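Long-range contacts in beta-1,4-galactanase (Thielavia heterothallica, PDB 1HJS), which hydrolyses beta-1,4-galactosidic linkages in type I arabinogalactans as a family 53 glycoside hydrolase: residues Ser218-Ser224 with Tyr257-Val263; Ala117-Gln121 with Ile164-Ser170; Glu33-Ala37 with Arg68-Leu74; Ala154-His158 with Val195-Leu201. One frame throughout, in Å; residues are numbered along the deposited sequence.

Overall arrangement
All four contacts lie in the outer layer of the eight-stranded parallel beta/alpha barrel. Each is partly buried, with its centre about 18 to 22 Å from that of the chain. In contacts 2 and 4 a turn of one helix packs mainly on the loop leaving the next helix; contact 3 also uses that helix itself. Contacts 2 and 4 both use helix 150-165, and their centres are about 22 Å apart. In contact 1 a loop meets the start of helix 223-237. The chemistry varies too. An aspartate receives helix N-H groups in contact 1, amides serve in contact 2, contact 3 has a salt bridge, and contact 4 has no hydrogen bond across it.

Contact 1. Residues Ser218-Ser224 with Tyr257-Val263; sequences SSSATLS and YSFPSDV
Asp-262 receives two backbone N-H groups from the start of helix 223-237. Its CG sits between backbone N and carbonyl carbon (chi1 53°), which turns the carboxylate to them. Leu-223 N meets Asp-262 OD1 at 2.9 Å, nearly straight at 170°. Ser-224 N gives a more bent bond to Asp-262 OD2 at 3.0 Å. Both donors come to the syn sides of the oxygens, a little out of the carboxylate plane. The negative charge probably suits this helix end. Thr-222 is the N-cap, with its own OG1 accepting from Ala-225 N.

Packing is tight beside this. Pro-260 CG presses to 3.0 Å from Ala-221 O, a buried oxygen with no polar partner in the model. Pro-260 CB lies 3.8 Å from Thr-222 CG2, and the two side chains run past each other in opposite directions. Deeper in, Leu-223 CG meets Val-263 CG1 at 3.7 Å.

The other side is looser and wetter. One water joins Ser-218 N to Ser-258 O. A second joins Ser-219 O to Ser-261 N. Tyr-257 is exposed, and its CB comes no nearer than 3.9 Å to Ser-218 N.

The loop 257-263 lies between strand 240-245 and helix 270-285. Leu-223 also touches Val-280 and Ile-283 of helix 270-285, and Val-263 touches Phe-276. The contact ties the start of helix 223-237 to the loop leading into the next helix.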
loop_
_atom_site.group_PDB
_atom_site.type_symbol
_atom_site.label_atom_id
_atom_site.label_comp_id
_atom_site.label_asym_id
_atom_site.label_seq_id
_atom_site.Cartn_x
_atom_site.Cartn_y
_atom_site.Cartn_z
ATOM N N SER A 218 5.059 -11.420 -13.470
ATOM C CA SER A 218 6.317 -11.505 -14.205
ATOM C C SER A 218 7.291 -12.406 -13.464
ATOM O O SER A 218 7.437 -12.306 -12.247
ATOM C CB SER A 218 6.945 -10.116 -14.358
ATOM O OG SER A 218 8.293 -10.212 -14.799
ATOM N N SER A 219 7.964 -13.285 -14.201
ATOM C CA SER A 219 8.932 -14.192 -13.597
ATOM C C SER A 219 10.182 -13.435 -13.150
ATOM O O SER A 219 11.044 -13.994 -12.470
ATOM C CB SER A 219 9.323 -15.291 -14.594
ATOM O OG SER A 219 9.874 -14.732 -15.771
ATOM N N SER A 220 10.278 -12.165 -13.529
ATOM C CA SER A 220 11.431 -11.349 -13.152
ATOM C C SER A 220 11.387 -10.919 -11.687
ATOM O O SER A 220 12.391 -10.462 -11.142
ATOM C CB SER A 220 11.511 -10.105 -14.043
ATOM O OG SER A 220 11.753 -10.462 -15.397
ATOM N N ALA A 221 10.228 -11.078 -11.055
ATOM C CA ALA A 221 10.049 -10.683 -9.656
ATOM C C ALA A 221 10.641 -11.686 -8.671
ATOM O O ALA A 221 9.946 -12.185 -7.781
ATOM C CB ALA A 221 8.559 -10.480 -9.360
ATOM N N THR A 222 11.928 -11.982 -8.829
ATOM C CA THR A 222 12.595 -12.917 -7.939
ATOM C C THR A 222 12.904 -12.247 -6.607
ATOM O O THR A 222 12.964 -11.023 -6.514
ATOM C CB THR A 222 13.928 -13.411 -8.529
ATOM O OG1 THR A 222 14.768 -12.283 -8.814
ATOM C CG2 THR A 222 13.688 -14.199 -9.809
ATOM N N LEU A 223 13.093 -13.059 -5.575
ATOM C CA LEU A 223 13.435 -12.531 -4.266
ATOM C C LEU A 223 14.829 -11.922 -4.371
ATOM O O LEU A 223 15.149 -10.944 -3.692
ATOM C CB LEU A 223 13.419 -13.653 -3.229
ATOM C CG LEU A 223 12.039 -14.279 -3.005
ATOM C CD1 LEU A 223 12.164 -15.479 -2.084
ATOM C CD2 LEU A 223 11.099 -13.244 -2.403
ATOM N N SER A 224 15.656 -12.503 -5.235
ATOM C CA SER A 224 17.011 -12.003 -5.431
ATOM C C SER A 224 16.972 -10.590 -6.015
ATOM O O SER A 224 17.710 -9.711 -5.574
ATOM C CB SER A 224 17.799 -12.933 -6.364
ATOM O OG SER A 224 17.189 -13.006 -7.636
ATOM N N TYR A 257 1.474 -15.794 -15.924
ATOM C CA TYR A 257 2.924 -15.691 -16.051
ATOM C C TYR A 257 3.603 -16.777 -15.231
ATOM O O TYR A 257 3.045 -17.268 -14.250
ATOM C CB TYR A 257 3.428 -14.333 -15.559
ATOM C CG TYR A 257 2.814 -13.144 -16.253
ATOM C CD1 TYR A 257 1.630 -12.576 -15.789
ATOM C CD2 TYR A 257 3.413 -12.589 -17.387
ATOM C CE1 TYR A 257 1.054 -11.482 -16.433
ATOM C CE2 TYR A 257 2.844 -11.499 -18.039
ATOM C CZ TYR A 257 1.665 -10.952 -17.558
ATOM O OH TYR A 257 1.087 -9.883 -18.206
ATOM N N SER A 258 4.807 -17.156 -15.640
ATOM C CA SER A 258 5.565 -18.160 -14.909
ATOM C C SER A 258 6.037 -17.484 -13.624
ATOM O O SER A 258 6.330 -16.289 -13.620
ATOM C CB SER A 258 6.770 -18.621 -15.736
ATOM O OG SER A 258 6.357 -19.110 -17.003
ATOM N N PHE A 259 6.095 -18.238 -12.534
ATOM C CA PHE A 259 6.534 -17.676 -11.264
ATOM C C PHE A 259 8.049 -17.506 -11.222
ATOM O O PHE A 259 8.777 -18.197 -11.935
ATOM C CB PHE A 259 6.066 -18.563 -10.106
ATOM C CG PHE A 259 4.686 -18.227 -9.612
ATOM C CD1 PHE A 259 3.601 -18.219 -10.484
ATOM C CD2 PHE A 259 4.475 -17.896 -8.278
ATOM C CE1 PHE A 259 2.323 -17.879 -10.031
ATOM C CE2 PHE A 259 3.206 -17.557 -7.820
ATOM C CZ PHE A 259 2.128 -17.548 -8.696
ATOM N N PRO A 260 8.542 -16.567 -10.395
ATOM C CA PRO A 260 9.984 -16.329 -10.282
ATOM C C PRO A 260 10.706 -17.608 -9.875
ATOM O O PRO A 260 10.192 -18.398 -9.078
ATOM C CB PRO A 260 10.071 -15.241 -9.215
ATOM C CG PRO A 260 8.793 -14.481 -9.410
ATOM C CD PRO A 260 7.786 -15.596 -9.583
ATOM N N SER A 261 11.902 -17.803 -10.417
ATOM C CA SER A 261 12.682 -19.002 -10.138
ATOM C C SER A 261 12.914 -19.330 -8.664
ATOM O O SER A 261 12.834 -20.497 -8.281
ATOM C CB SER A 261 14.033 -18.930 -10.861
ATOM O OG SER A 261 14.805 -17.837 -10.398
ATOM N N ASP A 262 13.196 -18.327 -7.832
ATOM C CA ASP A 262 13.452 -18.613 -6.423
ATOM C C ASP A 262 12.243 -18.738 -5.500
ATOM O O ASP A 262 12.390 -18.683 -4.278
ATOM C CB ASP A 262 14.459 -17.617 -5.816
ATOM C CG ASP A 262 14.079 -16.169 -6.039
ATOM O OD1 ASP A 262 12.888 -15.882 -6.278
ATOM O OD2 ASP A 262 14.987 -15.311 -5.954
ATOM N N VAL A 263 11.057 -18.914 -6.077
ATOM C CA VAL A 263 9.838 -19.102 -5.288
ATOM C C VAL A 263 9.023 -20.262 -5.867
ATOM O O VAL A 263 7.940 -20.586 -5.373
ATOM C CB VAL A 263 8.950 -17.831 -5.257
ATOM C CG1 VAL A 263 9.696 -16.692 -4.580
ATOM C CG2 VAL A 263 8.534 -17.443 -6.666
HETATM O O HOH W 1 4.879 -14.066 -12.488
HETATM O O HOH W 2 12.699 -16.321 -12.707
#

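Contact 2. Residues Ala117-Gln121 with Ile164-Ser170; sequences ANKLQ and IKDSSLS
Gln-121 sends CG anti to its backbone N (chi1 171°), then bends at chi2 (59°), which carries its amide over Ser-168 to the backbone of Ser-170. Ser-170 N donates to Gln-121 OE1 at 3.0 Å, from above the carbonyl plane. A water links Gln-121 NE2 to Ser-170 O, and OE1 also accepts from Gln-126 NE2. One turn back, the CG of Asn-118 stands beside its backbone N, and OD1 faces Ser-168. OD1 takes Ser-168 N at 2.9 Å almost end-on to its C=O, and Ser-168 OG at 3.0 Å from above the amide plane. A leucine in place of Asn-118 would probably leave both the N-H and the hydroxyl of Ser-168 without this acceptor.

Next to these bonds the packing is close. Ala-117 CB is 3.4 Å from Ser-167 CB, tighter than usual for carbons. Ser-167 OG is held by a 2.6 Å bond to Ile-164 O. Leu-169 CD1 adds a contact of 3.6 Å to Ala-117 CB.

The contact joins the last turns of helix 102-122 to the loop leading from helix 150-165 to strand 174-179. Leu-120 reaches Ile-63 of helix 59-71, and Ile-164 reaches Ile-175 of that strand.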
loop_
_atom_site.group_PDB
_atom_site.type_symbol
_atom_site.label_atom_id
_atom_site.label_comp_id
_atom_site.label_asym_id
_atom_site.label_seq_id
_atom_site.Cartn_x
_atom_site.Cartn_y
_atom_site.Cartn_z
ATOM N N ALA A 117 -5.972 15.706 5.786
ATOM C CA ALA A 117 -5.127 15.537 6.965
ATOM C C ALA A 117 -5.769 16.162 8.199
ATOM O O ALA A 117 -5.762 15.566 9.277
ATOM C CB ALA A 117 -3.750 16.156 6.723
ATOM N N ASN A 118 -6.313 17.365 8.043
ATOM C CA ASN A 118 -6.958 18.046 9.164
ATOM C C ASN A 118 -8.203 17.297 9.623
ATOM O O ASN A 118 -8.479 17.212 10.819
ATOM C CB ASN A 118 -7.330 19.485 8.787
ATOM C CG ASN A 118 -6.117 20.380 8.636
ATOM O OD1 ASN A 118 -5.079 20.146 9.255
ATOM N ND2 ASN A 118 -6.246 21.424 7.825
ATOM N N LYS A 119 -8.958 16.755 8.672
ATOM C CA LYS A 119 -10.167 16.014 9.019
ATOM C C LYS A 119 -9.806 14.738 9.763
ATOM O O LYS A 119 -10.525 14.314 10.664
ATOM C CB LYS A 119 -10.984 15.700 7.765
ATOM C CG LYS A 119 -11.660 16.932 7.182
ATOM C CD LYS A 119 -12.429 16.624 5.908
ATOM C CE LYS A 119 -13.107 17.882 5.366
ATOM N NZ LYS A 119 -13.681 17.662 4.010
ATOM N N LEU A 120 -8.687 14.130 9.388
ATOM C CA LEU A 120 -8.235 12.920 10.067
ATOM C C LEU A 120 -7.855 13.297 11.500
ATOM O O LEU A 120 -8.259 12.632 12.459
ATOM C CB LEU A 120 -7.028 12.323 9.339
ATOM C CG LEU A 120 -7.369 11.584 8.041
ATOM C CD1 LEU A 120 -6.108 11.342 7.218
ATOM C CD2 LEU A 120 -8.051 10.265 8.384
ATOM N N GLN A 121 -7.084 14.371 11.634
ATOM C CA GLN A 121 -6.662 14.855 12.944
ATOM C C GLN A 121 -7.883 15.134 13.822
ATOM O O GLN A 121 -7.926 14.733 14.989
ATOM C CB GLN A 121 -5.832 16.133 12.778
ATOM C CG GLN A 121 -5.499 16.877 14.074
ATOM C CD GLN A 121 -4.714 16.042 15.066
ATOM O OE1 GLN A 121 -3.924 15.177 14.686
ATOM N NE2 GLN A 121 -4.919 16.314 16.353
ATOM N N ILE A 164 0.608 17.841 3.904
ATOM C CA ILE A 164 0.699 17.035 5.118
ATOM C C ILE A 164 1.457 17.817 6.190
ATOM O O ILE A 164 0.996 17.943 7.329
ATOM C CB ILE A 164 1.465 15.712 4.869
ATOM C CG1 ILE A 164 0.695 14.834 3.878
ATOM C CG2 ILE A 164 1.674 14.971 6.184
ATOM C CD1 ILE A 164 -0.680 14.441 4.360
ATOM N N LYS A 165 2.622 18.337 5.812
ATOM C CA LYS A 165 3.466 19.097 6.728
ATOM C C LYS A 165 2.791 20.337 7.322
ATOM O O LYS A 165 3.079 20.715 8.460
ATOM C CB LYS A 165 4.765 19.495 6.024
ATOM C CG LYS A 165 5.665 18.303 5.683
ATOM C CD LYS A 165 6.853 18.723 4.827
ATOM C CE LYS A 165 7.693 17.526 4.413
ATOM N NZ LYS A 165 8.379 16.873 5.573
ATOM N N ASP A 166 1.902 20.972 6.562
ATOM C CA ASP A 166 1.210 22.164 7.057
ATOM C C ASP A 166 -0.084 21.833 7.795
ATOM O O ASP A 166 -0.766 22.733 8.285
ATOM C CB ASP A 166 0.879 23.125 5.909
ATOM C CG ASP A 166 2.114 23.778 5.310
ATOM O OD1 ASP A 166 3.177 23.773 5.961
ATOM O OD2 ASP A 166 2.015 24.313 4.186
ATOM N N SER A 167 -0.420 20.549 7.880
ATOM C CA SER A 167 -1.651 20.130 8.546
ATOM C C SER A 167 -1.522 20.112 10.061
ATOM O O SER A 167 -0.430 20.288 10.609
ATOM C CB SER A 167 -2.067 18.736 8.074
ATOM O OG SER A 167 -1.242 17.746 8.658
ATOM N N SER A 168 -2.648 19.878 10.728
ATOM C CA SER A 168 -2.695 19.834 12.184
ATOM C C SER A 168 -2.413 18.443 12.747
ATOM O O SER A 168 -2.491 18.240 13.957
ATOM C CB SER A 168 -4.063 20.303 12.673
ATOM O OG SER A 168 -5.081 19.450 12.172
ATOM N N LEU A 169 -2.097 17.486 11.876
ATOM C CA LEU A 169 -1.804 16.132 12.329
ATOM C C LEU A 169 -0.684 16.157 13.358
ATOM O O LEU A 169 0.405 16.670 13.090
ATOM C CB LEU A 169 -1.394 15.240 11.149
ATOM C CG LEU A 169 -2.519 14.734 10.238
ATOM C CD1 LEU A 169 -1.921 14.039 9.017
ATOM C CD2 LEU A 169 -3.412 13.771 11.012
ATOM N N SER A 170 -0.953 15.599 14.533
ATOM C CA SER A 170 0.047 15.563 15.592
ATOM C C SER A 170 -0.103 14.287 16.415
ATOM O O SER A 170 -1.108 14.097 17.104
ATOM C CB SER A 170 -0.103 16.791 16.496
ATOM O OG SER A 170 0.950 16.859 17.443
HETATM O O HOH W 3 -2.939 15.587 18.444
#

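Contact 3. Residues Glu33-Ala37 with Arg68-Leu74; sequences ENILA and RAKAAGL
Glu-33 reaches across Ala-72 to grip Arg-68. Its CB lies 3.8 Å from Ala-72 CB. CG stands between its backbone N and carbonyl carbon (chi1 60°) and meets the same methyl at 3.7 Å. The chain then bends at chi2 (-92°), which turns the carboxylate toward Arg-68. CD lies at the guanidinium edge, in its plane. OE1 takes Arg-68 NH2 at 2.9 Å on its syn lone pair. OE2 takes Arg-68 NE at 3.0 Å, the donor standing above the carboxylate plane. The grip is side-on, with the two planes 41° apart. A water donates to both OE2 and Arg-68 O.

The pair belongs to the outer helical layer of the beta/alpha barrel: helix 32-38 packs on helix 59-71. A Schellman motif ends the latter, with Gly-73 at positive phi. Leu-74 N and Ala-72 N both bond to Ala-69 O, from opposite faces of its plane.

An alanine in place of Glu-33 would probably leave Arg-68 NE without its carboxylate mate and NH2 with its other salt bridge, to Glu-16, letting the guanidinium turn more freely. Further along, Leu-74 CD2 touches Ala-37 CB at 4.0 Å. Leu-74 and Leu-36 both reach Val-44 of strand 43-48.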
loop_
_atom_site.group_PDB
_atom_site.type_symbol
_atom_site.label_atom_id
_atom_site.label_comp_id
_atom_site.label_asym_id
_atom_site.label_seq_id
_atom_site.Cartn_x
_atom_site.Cartn_y
_atom_site.Cartn_z
ATOM N N GLU A 33 -10.653 -6.353 12.704
ATOM C CA GLU A 33 -9.520 -5.644 13.291
ATOM C C GLU A 33 -8.947 -6.376 14.504
ATOM O O GLU A 33 -7.733 -6.373 14.721
ATOM C CB GLU A 33 -9.906 -4.203 13.679
ATOM C CG GLU A 33 -11.046 -4.090 14.694
ATOM C CD GLU A 33 -12.409 -3.964 14.036
ATOM O OE1 GLU A 33 -12.649 -4.640 13.012
ATOM O OE2 GLU A 33 -13.251 -3.195 14.551
ATOM N N ASN A 34 -9.813 -7.005 15.294
ATOM C CA ASN A 34 -9.354 -7.733 16.470
ATOM C C ASN A 34 -8.680 -9.042 16.064
ATOM O O ASN A 34 -7.735 -9.489 16.708
ATOM C CB ASN A 34 -10.523 -7.998 17.418
ATOM C CG ASN A 34 -11.175 -6.713 17.898
ATOM O OD1 ASN A 34 -10.496 -5.803 18.372
ATOM N ND2 ASN A 34 -12.489 -6.635 17.777
ATOM N N ILE A 35 -9.178 -9.657 14.999
ATOM C CA ILE A 35 -8.583 -10.893 14.501
ATOM C C ILE A 35 -7.173 -10.559 14.008
ATOM O O ILE A 35 -6.214 -11.264 14.315
ATOM C CB ILE A 35 -9.403 -11.474 13.330
ATOM C CG1 ILE A 35 -10.782 -11.912 13.832
ATOM C CG2 ILE A 35 -8.660 -12.652 12.706
ATOM C CD1 ILE A 35 -11.717 -12.399 12.739
ATOM N N LEU A 36 -7.053 -9.473 13.249
ATOM C CA LEU A 36 -5.752 -9.056 12.728
ATOM C C LEU A 36 -4.775 -8.769 13.865
ATOM O O LEU A 36 -3.632 -9.236 13.849
ATOM C CB LEU A 36 -5.906 -7.812 11.851
ATOM C CG LEU A 36 -6.723 -7.985 10.566
ATOM C CD1 LEU A 36 -6.937 -6.625 9.907
ATOM C CD2 LEU A 36 -5.991 -8.943 9.618
ATOM N N ALA A 37 -5.230 -8.009 14.858
ATOM C CA ALA A 37 -4.387 -7.670 15.997
ATOM C C ALA A 37 -3.935 -8.924 16.741
ATOM O O ALA A 37 -2.780 -9.028 17.146
ATOM C CB ALA A 37 -5.141 -6.740 16.949
ATOM N N ARG A 68 -11.914 2.260 14.052
ATOM C CA ARG A 68 -12.009 0.870 14.486
ATOM C C ARG A 68 -10.619 0.277 14.648
ATOM O O ARG A 68 -10.357 -0.466 15.596
ATOM C CB ARG A 68 -12.819 0.047 13.477
ATOM C CG ARG A 68 -14.323 0.276 13.572
ATOM C CD ARG A 68 -15.066 -0.405 12.426
ATOM N NE ARG A 68 -14.776 -1.833 12.343
ATOM C CZ ARG A 68 -15.290 -2.646 11.427
ATOM N NH1 ARG A 68 -16.128 -2.176 10.504
ATOM N NH2 ARG A 68 -14.965 -3.933 11.427
ATOM N N ALA A 69 -9.723 0.615 13.721
ATOM C CA ALA A 69 -8.355 0.112 13.780
ATOM C C ALA A 69 -7.693 0.642 15.047
ATOM O O ALA A 69 -7.040 -0.103 15.785
ATOM C CB ALA A 69 -7.567 0.564 12.539
ATOM N N LYS A 70 -7.860 1.941 15.280
ATOM C CA LYS A 70 -7.301 2.596 16.457
ATOM C C LYS A 70 -7.785 1.912 17.742
ATOM O O LYS A 70 -7.000 1.686 18.666
ATOM C CB LYS A 70 -7.711 4.075 16.463
ATOM C CG LYS A 70 -7.229 4.869 17.671
ATOM C CD LYS A 70 -7.721 6.309 17.595
ATOM C CE LYS A 70 -7.268 7.120 18.800
ATOM N NZ LYS A 70 -7.842 8.491 18.775
ATOM N N ALA A 71 -9.073 1.585 17.798
ATOM C CA ALA A 71 -9.649 0.934 18.971
ATOM C C ALA A 71 -9.075 -0.469 19.175
ATOM O O ALA A 71 -9.122 -1.018 20.277
ATOM C CB ALA A 71 -11.167 0.866 18.837
ATOM N N ALA A 72 -8.535 -1.052 18.111
ATOM C CA ALA A 72 -7.945 -2.384 18.201
ATOM C C ALA A 72 -6.440 -2.285 18.449
ATOM O O ALA A 72 -5.737 -3.298 18.485
ATOM C CB ALA A 72 -8.218 -3.169 16.922
ATOM N N GLY A 73 -5.953 -1.057 18.617
ATOM C CA GLY A 73 -4.537 -0.843 18.873
ATOM C C GLY A 73 -3.667 -0.908 17.630
ATOM O O GLY A 73 -2.454 -1.100 17.717
ATOM N N LEU A 74 -4.284 -0.727 16.469
ATOM C CA LEU A 74 -3.567 -0.785 15.198
ATOM C C LEU A 74 -3.248 0.591 14.629
ATOM O O LEU A 74 -4.080 1.492 14.670
ATOM C CB LEU A 74 -4.394 -1.562 14.170
ATOM C CG LEU A 74 -4.810 -2.995 14.516
ATOM C CD1 LEU A 74 -5.762 -3.534 13.449
ATOM C CD2 LEU A 74 -3.572 -3.871 14.621
HETATM O O HOH W 4 -12.470 -1.663 16.576
#

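Contact 4. Residues Ala154-His158 with Val195-Leu201; sequences ARLLH and VLKQGTL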
loop_
_atom_site.group_PDB
_atom_site.type_symbol
_atom_site.label_atom_id
_atom_site.label_comp_id
_atom_site.label_asym_id
_atom_site.label_seq_id
_atom_site.Cartn_x
_atom_site.Cartn_y
_atom_site.Cartn_z
ATOM N N ALA A 154 7.368 16.372 -9.818
ATOM C CA ALA A 154 8.094 16.846 -8.646
ATOM C C ALA A 154 7.304 17.952 -7.948
ATOM O O ALA A 154 7.205 17.980 -6.723
ATOM C CB ALA A 154 9.476 17.362 -9.052
ATOM N N ARG A 155 6.740 18.858 -8.740
ATOM C CA ARG A 155 5.969 19.968 -8.200
ATOM C C ARG A 155 4.718 19.478 -7.475
ATOM O O ARG A 155 4.392 19.948 -6.380
ATOM C CB ARG A 155 5.579 20.918 -9.330
ATOM C CG ARG A 155 4.683 22.054 -8.902
ATOM C CD ARG A 155 5.358 23.396 -9.123
ATOM N NE ARG A 155 4.413 24.372 -9.660
ATOM C CZ ARG A 155 4.388 24.776 -10.926
ATOM N NH1 ARG A 155 5.264 24.298 -11.804
ATOM N NH2 ARG A 155 3.474 25.648 -11.317
ATOM N N LEU A 156 4.016 18.535 -8.091
ATOM C CA LEU A 156 2.809 17.989 -7.491
ATOM C C LEU A 156 3.128 17.279 -6.174
ATOM O O LEU A 156 2.457 17.503 -5.163
ATOM C CB LEU A 156 2.128 17.020 -8.466
ATOM C CG LEU A 156 1.486 17.659 -9.705
ATOM C CD1 LEU A 156 1.079 16.573 -10.695
ATOM C CD2 LEU A 156 0.272 18.485 -9.289
ATOM N N LEU A 157 4.156 16.434 -6.181
ATOM C CA LEU A 157 4.532 15.705 -4.973
ATOM C C LEU A 157 4.981 16.660 -3.865
ATOM O O LEU A 157 4.717 16.419 -2.681
ATOM C CB LEU A 157 5.628 14.679 -5.288
ATOM C CG LEU A 157 5.167 13.546 -6.217
ATOM C CD1 LEU A 157 6.326 12.613 -6.515
ATOM C CD2 LEU A 157 4.022 12.779 -5.565
ATOM N N HIS A 158 5.643 17.750 -4.246
ATOM C CA HIS A 158 6.090 18.741 -3.264
ATOM C C HIS A 158 4.863 19.353 -2.591
ATOM O O HIS A 158 4.834 19.538 -1.372
ATOM C CB HIS A 158 6.911 19.842 -3.947
ATOM C CG HIS A 158 7.389 20.913 -3.013
ATOM N ND1 HIS A 158 8.389 20.704 -2.086
ATOM C CD2 HIS A 158 7.002 22.201 -2.863
ATOM C CE1 HIS A 158 8.598 21.819 -1.407
ATOM N NE2 HIS A 158 7.770 22.742 -1.859
ATOM N N VAL A 195 12.893 12.547 -10.915
ATOM C CA VAL A 195 12.013 13.363 -10.099
ATOM C C VAL A 195 12.823 14.282 -9.181
ATOM O O VAL A 195 12.539 15.477 -9.085
ATOM C CB VAL A 195 11.080 12.481 -9.241
ATOM C CG1 VAL A 195 10.355 13.329 -8.206
ATOM C CG2 VAL A 195 10.064 11.787 -10.141
ATOM N N LEU A 196 13.838 13.727 -8.529
ATOM C CA LEU A 196 14.657 14.495 -7.594
ATOM C C LEU A 196 15.578 15.528 -8.233
ATOM O O LEU A 196 15.949 16.509 -7.590
ATOM C CB LEU A 196 15.477 13.542 -6.719
ATOM C CG LEU A 196 14.639 12.672 -5.773
ATOM C CD1 LEU A 196 15.525 11.653 -5.070
ATOM C CD2 LEU A 196 13.938 13.564 -4.757
ATOM N N LYS A 197 15.948 15.317 -9.493
ATOM C CA LYS A 197 16.836 16.258 -10.171
ATOM C C LYS A 197 16.127 17.567 -10.517
ATOM O O LYS A 197 16.767 18.539 -10.904
ATOM C CB LYS A 197 17.411 15.624 -11.442
ATOM C CG LYS A 197 16.376 15.330 -12.510
ATOM C CD LYS A 197 16.951 14.510 -13.661
ATOM C CE LYS A 197 17.973 15.288 -14.467
ATOM N NZ LYS A 197 18.448 14.497 -15.648
ATOM N N GLN A 198 14.806 17.593 -10.366
ATOM C CA GLN A 198 14.037 18.793 -10.672
ATOM C C GLN A 198 14.285 19.913 -9.663
ATOM O O GLN A 198 14.200 21.093 -10.002
ATOM C CB GLN A 198 12.542 18.469 -10.724
ATOM C CG GLN A 198 12.172 17.435 -11.775
ATOM C CD GLN A 198 12.729 17.777 -13.146
ATOM O OE1 GLN A 198 12.514 18.877 -13.659
ATOM N NE2 GLN A 198 13.446 16.834 -13.748
ATOM N N GLY A 199 14.586 19.546 -8.421
ATOM C CA GLY A 199 14.849 20.551 -7.409
ATOM C C GLY A 199 13.671 20.960 -6.539
ATOM O O GLY A 199 13.867 21.365 -5.393
ATOM N N THR A 200 12.453 20.869 -7.067
ATOM C CA THR A 200 11.269 21.243 -6.296
ATOM C C THR A 200 11.027 20.249 -5.163
ATOM O O THR A 200 10.963 20.639 -3.997
ATOM C CB THR A 200 10.022 21.322 -7.191
ATOM O OG1 THR A 200 9.888 20.106 -7.935
ATOM C CG2 THR A 200 10.141 22.492 -8.157
ATOM N N LEU A 201 10.886 18.971 -5.499
ATOM C CA LEU A 201 10.702 17.956 -4.469
ATOM C C LEU A 201 12.094 17.636 -3.943
ATOM O O LEU A 201 12.968 17.222 -4.705
ATOM C CB LEU A 201 10.077 16.682 -5.045
ATOM C CG LEU A 201 9.889 15.556 -4.018
ATOM C CD1 LEU A 201 8.787 15.936 -3.038
ATOM C CD2 LEU A 201 9.537 14.258 -4.720
#
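The imidazole of His-158 meets Thr-200 O obliquely. Its ND1 is 3.2 Å from that oxygen, but the angle is poor and no hydrogen bond forms. ND1 bonds instead to Asp-205 OD2, and the ring also meets that of Trp-162, the planes at about 50°. The CG of His-158 is anti to its backbone N (chi1 179°), which swings the ring out beside Thr-200. The amide of Gln-198 turns away, its NE2 bonded to Asn-194 O. Its CB stays 3.7 Å from Ala-154 CB. The guanidinium of Arg-155 points elsewhere, to a salt bridge with Asp-103.

Here, in the outer layer of the beta/alpha barrel, a turn of helix 150-165 packs mainly on the turn and loop that follow helix 185-196. Gly-199 closes the type I turn from Leu-196 and takes positive phi, where a side chain would jam against the carbonyl oxygen of Gln-198.

Ala-154 sits tightly in the bend of that turn, its CB 3.0 Å from Thr-200 OG1 and 3.6 Å from Val-195 O. Leu-201 crosses Leu-157 at a slant, its CD2 4.0 Å from Leu-157 CB; its own CB is 3.6 Å from Ala-154 O. Leu-157 also touches Ile-136, which follows Glu-135, the probable proton donor.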